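Methylated-DNA--protein-cysteine methyltransferase (Thermococcus kodakarensis, PDB 1MGT) repairs O6-methylguanine and O4-methylthymine in DNA by transferring the methyl group irreversibly to one of its own cysteines, a suicide reaction that uses up the enzyme. Local coordinates at residues 18-23 and 61-66; 23-28 and 83-88; 65-70 and 136-141. One frame throughout, in Å; residues are numbered along the deposited sequence.

Contact 1 (18-23 and 61-66)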
loop_
_atom_site.group_PDB
_atom_site.type_symbol
_atom_site.label_atom_id
_atom_site.label_comp_id
_atom_site.label_asym_id
_atom_site.label_seq_id
_atom_site.Cartn_x
_atom_site.Cartn_y
_atom_site.Cartn_z
ATOM N N VAL A 18 -4.428 -5.967 8.102
ATOM C CA VAL A 18 -3.818 -6.855 7.127
ATOM C C VAL A 18 -4.735 -8.082 6.902
ATOM O O VAL A 18 -5.118 -8.721 7.882
ATOM C CB VAL A 18 -2.435 -7.355 7.579
ATOM C CG1 VAL A 18 -1.815 -8.261 6.501
ATOM C CG2 VAL A 18 -1.466 -6.193 7.853
ATOM N N ILE A 19 -5.110 -8.275 5.663
ATOM C CA ILE A 19 -5.933 -9.432 5.282
ATOM C C ILE A 19 -4.905 -10.470 4.861
ATOM O O ILE A 19 -4.000 -10.161 4.053
ATOM C CB ILE A 19 -6.860 -9.107 4.119
ATOM C CG1 ILE A 19 -7.775 -7.910 4.473
ATOM C CG2 ILE A 19 -7.640 -10.361 3.748
ATOM C CD1 ILE A 19 -8.689 -7.508 3.310
ATOM N N PHE A 20 -4.972 -11.691 5.386
ATOM C CA PHE A 20 -3.955 -12.666 5.007
ATOM C C PHE A 20 -4.514 -14.091 5.078
ATOM O O PHE A 20 -5.522 -14.327 5.748
ATOM C CB PHE A 20 -2.751 -12.600 5.955
ATOM C CG PHE A 20 -3.049 -12.918 7.397
ATOM C CD1 PHE A 20 -2.757 -14.200 7.886
ATOM C CD2 PHE A 20 -3.590 -11.991 8.244
ATOM C CE1 PHE A 20 -3.026 -14.514 9.212
ATOM C CE2 PHE A 20 -3.873 -12.302 9.566
ATOM C CZ PHE A 20 -3.577 -13.569 10.059
ATOM N N SER A 21 -3.849 -14.962 4.378
ATOM C CA SER A 21 -4.215 -16.391 4.334
ATOM C C SER A 21 -2.932 -17.107 3.921
ATOM O O SER A 21 -2.779 -17.348 2.709
ATOM C CB SER A 21 -5.273 -16.595 3.256
ATOM O OG SER A 21 -5.658 -17.959 3.200
ATOM N N GLY A 22 -1.994 -17.302 4.812
ATOM C CA GLY A 22 -0.755 -17.992 4.294
ATOM C C GLY A 22 0.296 -16.924 3.965
ATOM O O GLY A 22 1.447 -17.025 4.404
ATOM N N ARG A 23 -0.076 -15.952 3.162
ATOM C CA ARG A 23 0.743 -14.814 2.749
ATOM C C ARG A 23 -0.224 -13.611 2.752
ATOM O O ARG A 23 -1.442 -13.812 2.874
ATOM C CB ARG A 23 1.412 -15.009 1.409
ATOM C CG ARG A 23 2.769 -15.716 1.455
ATOM C CD ARG A 23 3.414 -15.695 0.053
ATOM N NE ARG A 23 2.475 -16.286 -0.897
ATOM C CZ ARG A 23 2.637 -16.485 -2.196
ATOM N NH1 ARG A 23 3.753 -16.131 -2.818
ATOM N NH2 ARG A 23 1.656 -17.054 -2.902
ATOM N N SER A 61 -1.647 -11.761 14.696
ATOM C CA SER A 61 -0.576 -12.024 13.742
ATOM C C SER A 61 0.467 -10.903 13.905
ATOM O O SER A 61 0.168 -9.917 14.568
ATOM C CB SER A 61 -1.008 -12.202 12.325
ATOM O OG SER A 61 -0.860 -11.063 11.518
ATOM N N ASP A 62 1.637 -11.150 13.343
ATOM C CA ASP A 62 2.687 -10.137 13.443
ATOM C C ASP A 62 2.730 -9.284 12.176
ATOM O O ASP A 62 3.594 -8.410 12.073
ATOM C CB ASP A 62 4.044 -10.766 13.715
ATOM C CG ASP A 62 4.566 -11.644 12.624
ATOM O OD1 ASP A 62 5.769 -12.025 12.673
ATOM O OD2 ASP A 62 3.818 -12.005 11.693
ATOM N N TYR A 63 1.803 -9.472 11.249
ATOM C CA TYR A 63 1.784 -8.698 10.012
ATOM C C TYR A 63 1.645 -7.206 10.202
ATOM O O TYR A 63 2.420 -6.424 9.596
ATOM C CB TYR A 63 0.764 -9.240 9.026
ATOM C CG TYR A 63 1.242 -10.454 8.261
ATOM C CD1 TYR A 63 0.444 -11.588 8.203
ATOM C CD2 TYR A 63 2.459 -10.472 7.601
ATOM C CE1 TYR A 63 0.857 -12.709 7.497
ATOM C CE2 TYR A 63 2.877 -11.589 6.903
ATOM C CZ TYR A 63 2.073 -12.693 6.854
ATOM O OH TYR A 63 2.471 -13.829 6.161
ATOM N N PRO A 64 0.712 -6.729 11.010
ATOM C CA PRO A 64 0.555 -5.304 11.254
ATOM C C PRO A 64 1.861 -4.686 11.751
ATOM O O PRO A 64 2.269 -3.608 11.293
ATOM C CB PRO A 64 -0.548 -5.218 12.299
ATOM C CG PRO A 64 -1.389 -6.457 11.971
ATOM C CD PRO A 64 -0.310 -7.523 11.740
ATOM N N GLU A 65 2.549 -5.330 12.679
ATOM C CA GLU A 65 3.806 -4.805 13.182
ATOM C C GLU A 65 4.868 -4.805 12.069
ATOM O O GLU A 65 5.676 -3.887 12.037
ATOM C CB GLU A 65 4.322 -5.570 14.393
ATOM C CG GLU A 65 5.524 -4.857 15.040
ATOM C CD GLU A 65 6.162 -5.671 16.138
ATOM O OE1 GLU A 65 7.103 -5.164 16.796
ATOM O OE2 GLU A 65 5.740 -6.826 16.367
ATOM N N LYS A 66 4.884 -5.805 11.207
ATOM C CA LYS A 66 5.903 -5.815 10.124
ATOM C C LYS A 66 5.646 -4.649 9.177
ATOM O O LYS A 66 6.580 -3.954 8.760
ATOM C CB LYS A 66 5.874 -7.120 9.358
ATOM C CG LYS A 66 6.471 -8.304 10.113
ATOM C CD LYS A 66 6.281 -9.539 9.234
ATOM C CE LYS A 66 6.904 -10.786 9.857
ATOM N NZ LYS A 66 6.517 -11.966 8.996
#
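The end of strand 12-20 packs against the first turn of helix 63-71, the nearest CA atoms being those of Val18 and Pro64 (6.2 Å), and no hydrogen bond joins the two segments. Val18 and Tyr63 meet at roughly a right angle, with Val18 CG1 3.7 Å from Tyr63 CB. Because CG1 is anti to the backbone N of Val18 (chi1 -179°), the two methyls divide the helix start between them: CG1 meets Tyr63, and CG2 reaches the ring of Pro64, 4.1 Å from its CG. This is helix-on-sheet packing in the N-terminal domain of the MGMT family, consistent with its grouping with RNase H-like folds: the start of the helix lies against the three-stranded antiparallel sheet, and Tyr63 extends across to Val24 on the next strand. Phe20 and Tyr63 pair obliquely, their ring centroids 5.4 Å apart and their planes at 59°. Tyr63 CD1 sits over one face of the Phe20 ring, displaced toward the rim, 3.8 Å from Phe20 CG. At the far end of that ring, Phe20 CZ touches Ser61 CB at 3.7 Å. Ser61 OG caps the helix start, accepting from Tyr63 N, and is also hydrogen-bonded to Ser3 OG on strand 2-9.

Contact 2 (23-28 and 83-88)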
loop_
_atom_site.group_PDB
_atom_site.type_symbol
_atom_site.label_atom_id
_atom_site.label_comp_id
_atom_site.label_asym_id
_atom_site.label_seq_id
_atom_site.Cartn_x
_atom_site.Cartn_y
_atom_site.Cartn_z
ATOM N N ARG A 23 -0.076 -15.952 3.162
ATOM C CA ARG A 23 0.743 -14.814 2.749
ATOM C C ARG A 23 -0.224 -13.611 2.752
ATOM O O ARG A 23 -1.442 -13.812 2.874
ATOM C CB ARG A 23 1.412 -15.009 1.409
ATOM C CG ARG A 23 2.769 -15.716 1.455
ATOM C CD ARG A 23 3.414 -15.695 0.053
ATOM N NE ARG A 23 2.475 -16.286 -0.897
ATOM C CZ ARG A 23 2.637 -16.485 -2.196
ATOM N NH1 ARG A 23 3.753 -16.131 -2.818
ATOM N NH2 ARG A 23 1.656 -17.054 -2.902
ATOM N N VAL A 24 0.288 -12.400 2.624
ATOM C CA VAL A 24 -0.567 -11.214 2.623
ATOM C C VAL A 24 -1.407 -11.061 1.382
ATOM O O VAL A 24 -0.985 -11.143 0.238
ATOM C CB VAL A 24 0.299 -9.956 2.869
ATOM C CG1 VAL A 24 -0.547 -8.694 2.748
ATOM C CG2 VAL A 24 1.018 -10.037 4.207
ATOM N N GLN A 25 -2.710 -10.789 1.576
ATOM C CA GLN A 25 -3.662 -10.590 0.524
ATOM C C GLN A 25 -4.027 -9.105 0.385
ATOM O O GLN A 25 -4.463 -8.661 -0.673
ATOM C CB GLN A 25 -4.977 -11.358 0.852
ATOM C CG GLN A 25 -4.774 -12.883 0.768
ATOM C CD GLN A 25 -6.053 -13.622 1.146
ATOM O OE1 GLN A 25 -6.539 -13.410 2.249
ATOM N NE2 GLN A 25 -6.596 -14.457 0.258
ATOM N N GLY A 26 -3.925 -8.370 1.503
ATOM C CA GLY A 26 -4.301 -6.938 1.379
ATOM C C GLY A 26 -3.912 -6.189 2.632
ATOM O O GLY A 26 -3.815 -6.752 3.736
ATOM N N ILE A 27 -3.666 -4.885 2.460
ATOM C CA ILE A 27 -3.292 -4.033 3.584
ATOM C C ILE A 27 -4.073 -2.733 3.480
ATOM O O ILE A 27 -4.316 -2.268 2.364
ATOM C CB ILE A 27 -1.793 -3.605 3.484
ATOM C CG1 ILE A 27 -0.889 -4.826 3.553
ATOM C CG2 ILE A 27 -1.446 -2.586 4.566
ATOM C CD1 ILE A 27 0.548 -4.593 3.103
ATOM N N ALA A 28 -4.487 -2.186 4.634
ATOM C CA ALA A 28 -5.173 -0.907 4.634
ATOM C C ALA A 28 -4.667 -0.142 5.876
ATOM O O ALA A 28 -4.178 -0.727 6.820
ATOM C CB ALA A 28 -6.687 -0.975 4.681
ATOM N N GLU A 83 6.513 -11.583 1.343
ATOM C CA GLU A 83 5.343 -11.849 2.170
ATOM C C GLU A 83 4.034 -11.657 1.398
ATOM O O GLU A 83 2.976 -12.049 1.904
ATOM C CB GLU A 83 5.296 -10.877 3.350
ATOM C CG GLU A 83 6.570 -10.714 4.140
ATOM C CD GLU A 83 6.800 -11.838 5.131
ATOM O OE1 GLU A 83 5.981 -12.781 5.165
ATOM O OE2 GLU A 83 7.806 -11.762 5.863
ATOM N N LEU A 84 4.084 -11.056 0.222
ATOM C CA LEU A 84 2.897 -10.781 -0.575
ATOM C C LEU A 84 2.412 -11.930 -1.413
ATOM O O LEU A 84 3.200 -12.556 -2.127
ATOM C CB LEU A 84 3.170 -9.564 -1.504
ATOM C CG LEU A 84 3.655 -8.315 -0.754
ATOM C CD1 LEU A 84 3.944 -7.178 -1.740
ATOM C CD2 LEU A 84 2.632 -7.858 0.280
ATOM N N SER A 85 1.098 -12.204 -1.407
ATOM C CA SER A 85 0.622 -13.315 -2.222
ATOM C C SER A 85 0.410 -12.974 -3.677
ATOM O O SER A 85 0.411 -13.884 -4.527
ATOM C CB SER A 85 -0.732 -13.827 -1.668
ATOM O OG SER A 85 -1.707 -12.851 -2.024
ATOM N N PHE A 86 0.176 -11.714 -4.037
ATOM C CA PHE A 86 -0.126 -11.280 -5.376
ATOM C C PHE A 86 -1.429 -11.888 -5.881
ATOM O O PHE A 86 -1.661 -11.947 -7.088
ATOM C CB PHE A 86 0.998 -11.463 -6.416
ATOM C CG PHE A 86 2.066 -10.414 -6.138
ATOM C CD1 PHE A 86 3.204 -10.746 -5.453
ATOM C CD2 PHE A 86 1.846 -9.108 -6.565
ATOM C CE1 PHE A 86 4.182 -9.801 -5.169
ATOM C CE2 PHE A 86 2.824 -8.167 -6.274
ATOM C CZ PHE A 86 3.962 -8.501 -5.596
ATOM N N GLU A 87 -2.302 -12.339 -4.969
ATOM C CA GLU A 87 -3.590 -12.881 -5.397
ATOM C C GLU A 87 -4.452 -11.691 -5.828
ATOM O O GLU A 87 -4.428 -10.667 -5.137
ATOM C CB GLU A 87 -4.295 -13.599 -4.222
ATOM C CG GLU A 87 -3.658 -14.927 -3.858
ATOM C CD GLU A 87 -4.282 -15.594 -2.638
ATOM O OE1 GLU A 87 -5.398 -15.266 -2.225
ATOM O OE2 GLU A 87 -3.654 -16.479 -2.032
ATOM N N GLY A 88 -5.139 -11.800 -6.951
ATOM C CA GLY A 88 -5.992 -10.766 -7.496
ATOM C C GLY A 88 -5.175 -9.598 -8.111
ATOM O O GLY A 88 -5.722 -8.508 -8.225
HETATM O O HOH W 1 -3.382 -10.059 -2.762
#
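The guanidinium of Arg23 lies with one face over Ser85, whose CA sits beneath its centre, 3.7 Å from Arg23 NE; Leu84 O is on that same face. A bend at chi3 (-55°) folds the arginine chain back along the 83-88 loop. The loop forms a single beta bridge with the start of strand 24-30, an edge strand of the sheet. Val24 N donates to Glu83 O at 2.8 Å, and Val24 O receives Ser85 N at 2.9 Å, in the carbonyl plane. Ser85 OG gives that oxygen a second bond, also 2.9 Å, from above the plane, so two donors grip it. The same hydroxyl accepts from Glu87 N at 3.0 Å, closing an ST turn. Toward strand 12-20, Gln25 and Gly26 both face Ile19, a classic beta bulge. The Val24 and Leu84 side chains lie alongside each other. A water donating to Gln25 O and Glu87 O bridges the segments. The amide of Gln25, whose NE2 is also bonded to Ser53 O, stands almost perpendicular to the Glu87 carboxylate (86°); NE2 donates within its amide plane, but tilted out of the carboxylate plane, to the syn side of Glu87 OE1 at 2.9 Å, N-H...O 167°.

Contact 3 (65-70 and 136-141)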
loop_
_atom_site.group_PDB
_atom_site.type_symbol
_atom_site.label_atom_id
_atom_site.label_comp_id
_atom_site.label_asym_id
_atom_site.label_seq_id
_atom_site.Cartn_x
_atom_site.Cartn_y
_atom_site.Cartn_z
ATOM N N GLU A 65 2.549 -5.330 12.679
ATOM C CA GLU A 65 3.806 -4.805 13.182
ATOM C C GLU A 65 4.868 -4.805 12.069
ATOM O O GLU A 65 5.676 -3.887 12.037
ATOM C CB GLU A 65 4.322 -5.570 14.393
ATOM C CG GLU A 65 5.524 -4.857 15.040
ATOM C CD GLU A 65 6.162 -5.671 16.138
ATOM O OE1 GLU A 65 7.103 -5.164 16.796
ATOM O OE2 GLU A 65 5.740 -6.826 16.367
ATOM N N LYS A 66 4.884 -5.805 11.207
ATOM C CA LYS A 66 5.903 -5.815 10.124
ATOM C C LYS A 66 5.646 -4.649 9.177
ATOM O O LYS A 66 6.580 -3.954 8.760
ATOM C CB LYS A 66 5.874 -7.120 9.358
ATOM C CG LYS A 66 6.471 -8.304 10.113
ATOM C CD LYS A 66 6.281 -9.539 9.234
ATOM C CE LYS A 66 6.904 -10.786 9.857
ATOM N NZ LYS A 66 6.517 -11.966 8.996
ATOM N N VAL A 67 4.379 -4.407 8.847
ATOM C CA VAL A 67 4.012 -3.287 7.999
ATOM C C VAL A 67 4.426 -1.979 8.682
ATOM O O VAL A 67 4.979 -1.091 8.036
ATOM C CB VAL A 67 2.537 -3.273 7.624
ATOM C CG1 VAL A 67 2.173 -2.009 6.849
ATOM C CG2 VAL A 67 2.174 -4.528 6.829
ATOM N N PHE A 68 4.196 -1.818 9.996
ATOM C CA PHE A 68 4.596 -0.620 10.705
ATOM C C PHE A 68 6.115 -0.404 10.619
ATOM O O PHE A 68 6.554 0.747 10.496
ATOM C CB PHE A 68 4.179 -0.709 12.185
ATOM C CG PHE A 68 4.510 0.531 12.974
ATOM C CD1 PHE A 68 3.861 1.713 12.743
ATOM C CD2 PHE A 68 5.491 0.451 13.959
ATOM C CE1 PHE A 68 4.168 2.850 13.472
ATOM C CE2 PHE A 68 5.807 1.582 14.702
ATOM C CZ PHE A 68 5.150 2.770 14.452
ATOM N N LYS A 69 6.890 -1.479 10.690
ATOM C CA LYS A 69 8.349 -1.371 10.583
ATOM C C LYS A 69 8.736 -0.840 9.199
ATOM O O LYS A 69 9.722 -0.092 9.103
ATOM C CB LYS A 69 9.007 -2.722 10.823
ATOM C CG LYS A 69 9.078 -3.053 12.328
ATOM C CD LYS A 69 9.651 -4.452 12.477
ATOM C CE LYS A 69 9.688 -4.915 13.931
ATOM N NZ LYS A 69 10.397 -6.241 13.989
ATOM N N VAL A 70 7.992 -1.228 8.153
ATOM C CA VAL A 70 8.333 -0.662 6.828
ATOM C C VAL A 70 7.975 0.812 6.819
ATOM O O VAL A 70 8.708 1.696 6.343
ATOM C CB VAL A 70 7.541 -1.415 5.725
ATOM C CG1 VAL A 70 7.736 -0.728 4.376
ATOM C CG2 VAL A 70 8.017 -2.852 5.680
ATOM N N PRO A 136 -0.809 -0.920 0.057
ATOM C CA PRO A 136 -0.297 0.425 0.404
ATOM C C PRO A 136 0.758 0.267 1.478
ATOM O O PRO A 136 0.868 -0.737 2.218
ATOM C CB PRO A 136 -1.494 1.189 0.886
ATOM C CG PRO A 136 -2.477 0.148 1.325
ATOM C CD PRO A 136 -2.269 -0.997 0.363
ATOM N N ILE A 137 1.623 1.282 1.597
ATOM C CA ILE A 137 2.739 1.337 2.500
ATOM C C ILE A 137 3.901 0.490 1.987
ATOM O O ILE A 137 4.962 1.026 1.622
ATOM C CB ILE A 137 2.481 1.017 3.975
ATOM C CG1 ILE A 137 1.347 1.898 4.535
ATOM C CG2 ILE A 137 3.759 1.201 4.817
ATOM C CD1 ILE A 137 0.830 1.365 5.869
ATOM N N VAL A 138 3.743 -0.814 1.924
ATOM C CA VAL A 138 4.799 -1.715 1.480
ATOM C C VAL A 138 5.092 -1.497 -0.001
ATOM O O VAL A 138 6.298 -1.425 -0.309
ATOM C CB VAL A 138 4.493 -3.160 1.861
ATOM C CG1 VAL A 138 4.263 -3.219 3.390
ATOM C CG2 VAL A 138 3.238 -3.649 1.178
ATOM N N VAL A 139 4.102 -1.424 -0.850
ATOM C CA VAL A 139 4.346 -1.118 -2.313
ATOM C C VAL A 139 4.155 0.389 -2.230
ATOM O O VAL A 139 3.055 0.888 -1.899
ATOM C CB VAL A 139 3.331 -1.818 -3.211
ATOM C CG1 VAL A 139 3.310 -1.192 -4.607
ATOM C CG2 VAL A 139 3.694 -3.304 -3.314
ATOM N N PRO A 140 5.231 1.156 -2.353
ATOM C CA PRO A 140 5.143 2.582 -2.121
ATOM C C PRO A 140 4.529 3.481 -3.107
ATOM O O PRO A 140 5.193 4.443 -3.601
ATOM C CB PRO A 140 6.614 2.905 -1.758
ATOM C CG PRO A 140 7.359 2.063 -2.751
ATOM C CD PRO A 140 6.605 0.723 -2.699
ATOM N N CYS A 141 3.208 3.345 -3.351
ATOM C CA CYS A 141 2.512 4.189 -4.299
ATOM C C CYS A 141 2.393 5.628 -3.808
ATOM O O CYS A 141 2.116 6.512 -4.641
ATOM C CB CYS A 141 1.148 3.582 -4.662
ATOM S SG CYS A 141 0.042 3.518 -3.245
#
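The loop that leads to Cys141, the inferred methyl-accepting nucleophile, packs through Ile137 and Val138 against helix 63-71. The side chains that meet in this buried contact are all apolar, and no hydrogen bond crosses; Val67 and Val70, one turn apart on the helix, supply its other half. Val67 CG1 meets both loop residues: it lies 3.8 Å from Ile137 CD1 and 4.2 Å from Val138 CG1, with the Val67 and Ile137 side chains crossing at about a right angle. Ile137 CG1 is anti to the carbonyl carbon (chi1 -54°), and the extended chain beyond it brings CD1 to Val67. The helix belongs to the N-terminal domain and the loop to the C-terminal domain, which in this family carries the DNA-binding helix-turn-helix and the methyl-accepting cysteine, so the valines form part of the interface between the two domains. Val70 CG1 rests 4.2 Å from Val138 CA and is also 4.4 Å from Ile137 CG2. Ile27 of strand 24-30 touches both Val67 and Val138, bringing the sheet into the same apolar cluster. Past Val138, whose O accepts from Asn77 ND2, the chain passes through an inverse gamma turn centred on Pro140 and so leads on to Cys141.

How the contacts relate
From the N terminus, the chain leaves strand 12-20, turns at residues 21-23 and enters strand 24-30. Contact 1 closes the loop from 18-23 to the beginning of helix 63-71, a span that includes helix 33-49. Contact 2 starts at the shared Arg23 and closes a longer excursion to 83-88; because its segments alternate with those of contact 1, the two loops cross. Contact 3 starts at Glu65 and Lys66, where contact 1 ends, crosses contact 2, and closes a loop from helix 63-71 to 136-141 that joins the two domains. The helix packs on the sheet from its first turn and also meets the active-site loop. A long, weak ion pair between Lys66 and Glu83 links contacts 2 and 3.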